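Local structure of ABC transporter, permease protein, putative (Porphyromonas gingivalis, 2P0S) at residues 41-44 / 45-48. The protein is probably part of an ABC-type transporter permease, the present chain being one domain of that larger membrane protein, whose transported substrate is not established. Sequence-based numbering, arbitrary orientation.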
ATOM      1  N   GLU A  41      -0.558 -10.234 -24.388  1.00 33.22           N
ATOM      2  CA  GLU A  41      -0.183 -11.493 -25.043  1.00 32.58           C
ATOM      3  C   GLU A  41       1.126 -11.296 -25.812  1.00 32.51           C
ATOM      4  O   GLU A  41       2.006 -12.164 -25.812  1.00 32.31           O
ATOM      5  CB  GLU A  41      -1.282 -11.969 -26.019  1.00 34.28           C
ATOM      6  CG  GLU A  41      -0.921 -13.250 -26.889  1.00 35.67           C
ATOM      7  CD  GLU A  41      -0.568 -14.530 -26.042  1.00 40.49           C
ATOM      8  OE1 GLU A  41      -0.924 -14.614 -24.844  1.00 37.74           O
ATOM      9  OE2 GLU A  41       0.116 -15.442 -26.583  1.00 45.93           O
ATOM     10  N   GLU A  42       1.297 -10.171 -26.467  1.00 31.05           N
ATOM     11  CA  GLU A  42       2.639 -10.011 -27.091  1.00 31.71           C
ATOM     12  C   GLU A  42       3.778  -9.923 -26.151  1.00 30.50           C
ATOM     13  O   GLU A  42       4.857 -10.485 -26.494  1.00 30.37           O
ATOM     14  CB  GLU A  42       2.642  -8.814 -28.011  1.00 32.40           C
ATOM     15  CG  GLU A  42       1.641  -8.962 -29.081  1.00 38.31           C
ATOM     16  CD  GLU A  42       1.609  -7.732 -29.890  1.00 46.35           C
ATOM     17  OE1 GLU A  42       1.331  -6.665 -29.297  1.00 50.31           O
ATOM     18  OE2 GLU A  42       1.940  -7.815 -31.094  1.00 52.70           O
ATOM     19  N   TYR A  43       3.661  -9.149 -25.060  1.00 29.41           N
ATOM     20  CA  TYR A  43       4.678  -9.131 -24.040  1.00 27.69           C
ATOM     21  C   TYR A  43       4.918 -10.566 -23.467  1.00 28.06           C
ATOM     22  O   TYR A  43       6.065 -10.964 -23.199  1.00 27.88           O
ATOM     23  CB  TYR A  43       4.320  -8.152 -22.906  1.00 27.11           C
ATOM     24  CG  TYR A  43       4.460  -6.715 -23.230  1.00 21.76           C
ATOM     25  CD1 TYR A  43       5.687  -6.192 -23.627  1.00 26.71           C
ATOM     26  CD2 TYR A  43       3.367  -5.799 -23.020  1.00 23.50           C
ATOM     27  CE1 TYR A  43       5.841  -4.835 -23.875  1.00 29.23           C
ATOM     28  CE2 TYR A  43       3.531  -4.414 -23.244  1.00 25.07           C
ATOM     29  CZ  TYR A  43       4.802  -3.968 -23.693  1.00 28.28           C
ATOM     30  OH  TYR A  43       5.063  -2.637 -23.907  1.00 27.88           O
ATOM     31  N   ARG A  44       3.861 -11.347 -23.287  1.00 26.70           N
ATOM     32  CA  ARG A  44       4.051 -12.694 -22.819  1.00 26.48           C
ATOM     33  C   ARG A  44       4.976 -13.479 -23.753  1.00 28.28           C
ATOM     34  O   ARG A  44       5.831 -14.162 -23.286  1.00 30.12           O
ATOM     35  CB  ARG A  44       2.737 -13.483 -22.799  1.00 26.39           C
ATOM     36  CG  ARG A  44       2.826 -14.855 -22.079  1.00 26.01           C
ATOM     37  CD  ARG A  44       1.373 -15.563 -22.008  1.00 24.95           C
ATOM     38  NE  ARG A  44       1.009 -15.919 -23.389  1.00 24.29           N
ATOM     39  CZ  ARG A  44       1.494 -17.041 -24.002  1.00 30.02           C
ATOM     40  NH1 ARG A  44       2.254 -17.903 -23.320  1.00 28.39           N
ATOM     41  NH2 ARG A  44       1.203 -17.320 -25.270  1.00 29.78           N
ATOM     42  N   LYS A  45       4.647 -13.463 -25.036  1.00 29.72           N
ATOM     43  CA  LYS A  45       5.355 -14.280 -26.026  1.00 33.59           C
ATOM     44  C   LYS A  45       6.832 -13.853 -26.121  1.00 34.68           C
ATOM     45  O   LYS A  45       7.732 -14.728 -26.282  1.00 34.34           O
ATOM     46  CB  LYS A  45       4.670 -14.148 -27.391  1.00 35.12           C
ATOM     47  CG  LYS A  45       3.158 -14.697 -27.429  1.00 36.29           C
ATOM     48  CD  LYS A  45       2.496 -14.482 -28.860  1.00 39.13           C
ATOM     49  CE  LYS A  45       1.281 -15.435 -29.224  1.00 41.14           C
ATOM     50  NZ  LYS A  45       1.532 -16.776 -29.962  1.00 48.88           N
HETATM   51  N   MSE A  46       7.110 -12.554 -26.012  1.00 35.74           N
HETATM   52  CA  MSE A  46       8.453 -12.075 -26.326  1.00 37.80           C
HETATM   53  C   MSE A  46       9.351 -12.376 -25.126  1.00 36.74           C
HETATM   54  O   MSE A  46      10.588 -12.565 -25.239  1.00 37.75           O
HETATM   55  CB  MSE A  46       8.422 -10.631 -26.798  1.00 37.46           C
HETATM   56  CG  MSE A  46       8.657  -9.647 -25.766  1.00 37.49           C
HETATM   57 SE   MSE A  46       8.443  -7.809 -26.372  0.80 45.50          SE
HETATM   58  CE  MSE A  46      10.080  -7.549 -27.367  1.00 41.29           C
ATOM     59  N   GLY A  47       8.719 -12.589 -23.986  1.00 34.48           N
ATOM     60  CA  GLY A  47       9.432 -12.904 -22.747  1.00 32.97           C
ATOM     61  C   GLY A  47      10.176 -11.752 -22.062  1.00 33.49           C
ATOM     62  O   GLY A  47      10.392 -10.666 -22.664  1.00 33.23           O
ATOM     63  N   ALA A  48      10.592 -11.997 -20.798  1.00 33.08           N
ATOM     64  CA  ALA A  48      11.046 -10.925 -19.939  1.00 34.65           C
ATOM     65  C   ALA A  48      12.324 -10.287 -20.521  1.00 35.60           C
ATOM     66  O   ALA A  48      12.495  -9.072 -20.552  1.00 34.41           O
ATOM     67  CB  ALA A  48      11.298 -11.475 -18.538  1.00 36.68           C
TER
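Met46 meets Tyr43 one helical turn along: SE lies 4.2 Å from Tyr43 CD1, and the line to it from the ring centroid runs 68° off the ring normal, an oblique Met-aromatic contact. This is the tightly packed side: Tyr43 is buried, its OH hydrogen-bonded to the backbone N of Glu37, with Ala36, Lys38 and Ile53 packed against it. Backbone bonds carry the turn beneath, from Lys45 N to Glu41 O (3.0 Å) and from Met46 N to Glu42 O (3.1 Å). The first is fairly straight, 163° at the hydrogen, the second more bent. Gly47 N bonds Tyr43 O at 3.2 Å and, weakly, Arg44 O at 3.4 Å; its positive phi favours glycine. The more open side carries a salt-bridge network of Glu41, Arg44 and Lys45, Glu41 and Lys45 being exposed, while Arg44 NH1 bonds Ser126 O of the second subunit. Within the Glu41-Arg44 salt bridge, Arg44 NE hydrogen-bonds Glu41 OE1 at 2.7 Å. OE1 lies close to the guanidinium plane, while NE meets it on the syn side but well out of the carboxylate plane. With CG anti to the backbone N (chi1 174°) and a bend at chi2, Glu41 swings its carboxylate to that guanidinium edge. Lys45 NZ, 3.9 Å from Glu41 OE2, makes at most a long salt bridge, since the place of OE2 is doubtful. Helix 40-51 links strand 32-35, outermost within this chain, to strand 55-59 of the mixed sheet, and Tyr75, just past strand 70-74, hydrogen-bonds Tyr43 O.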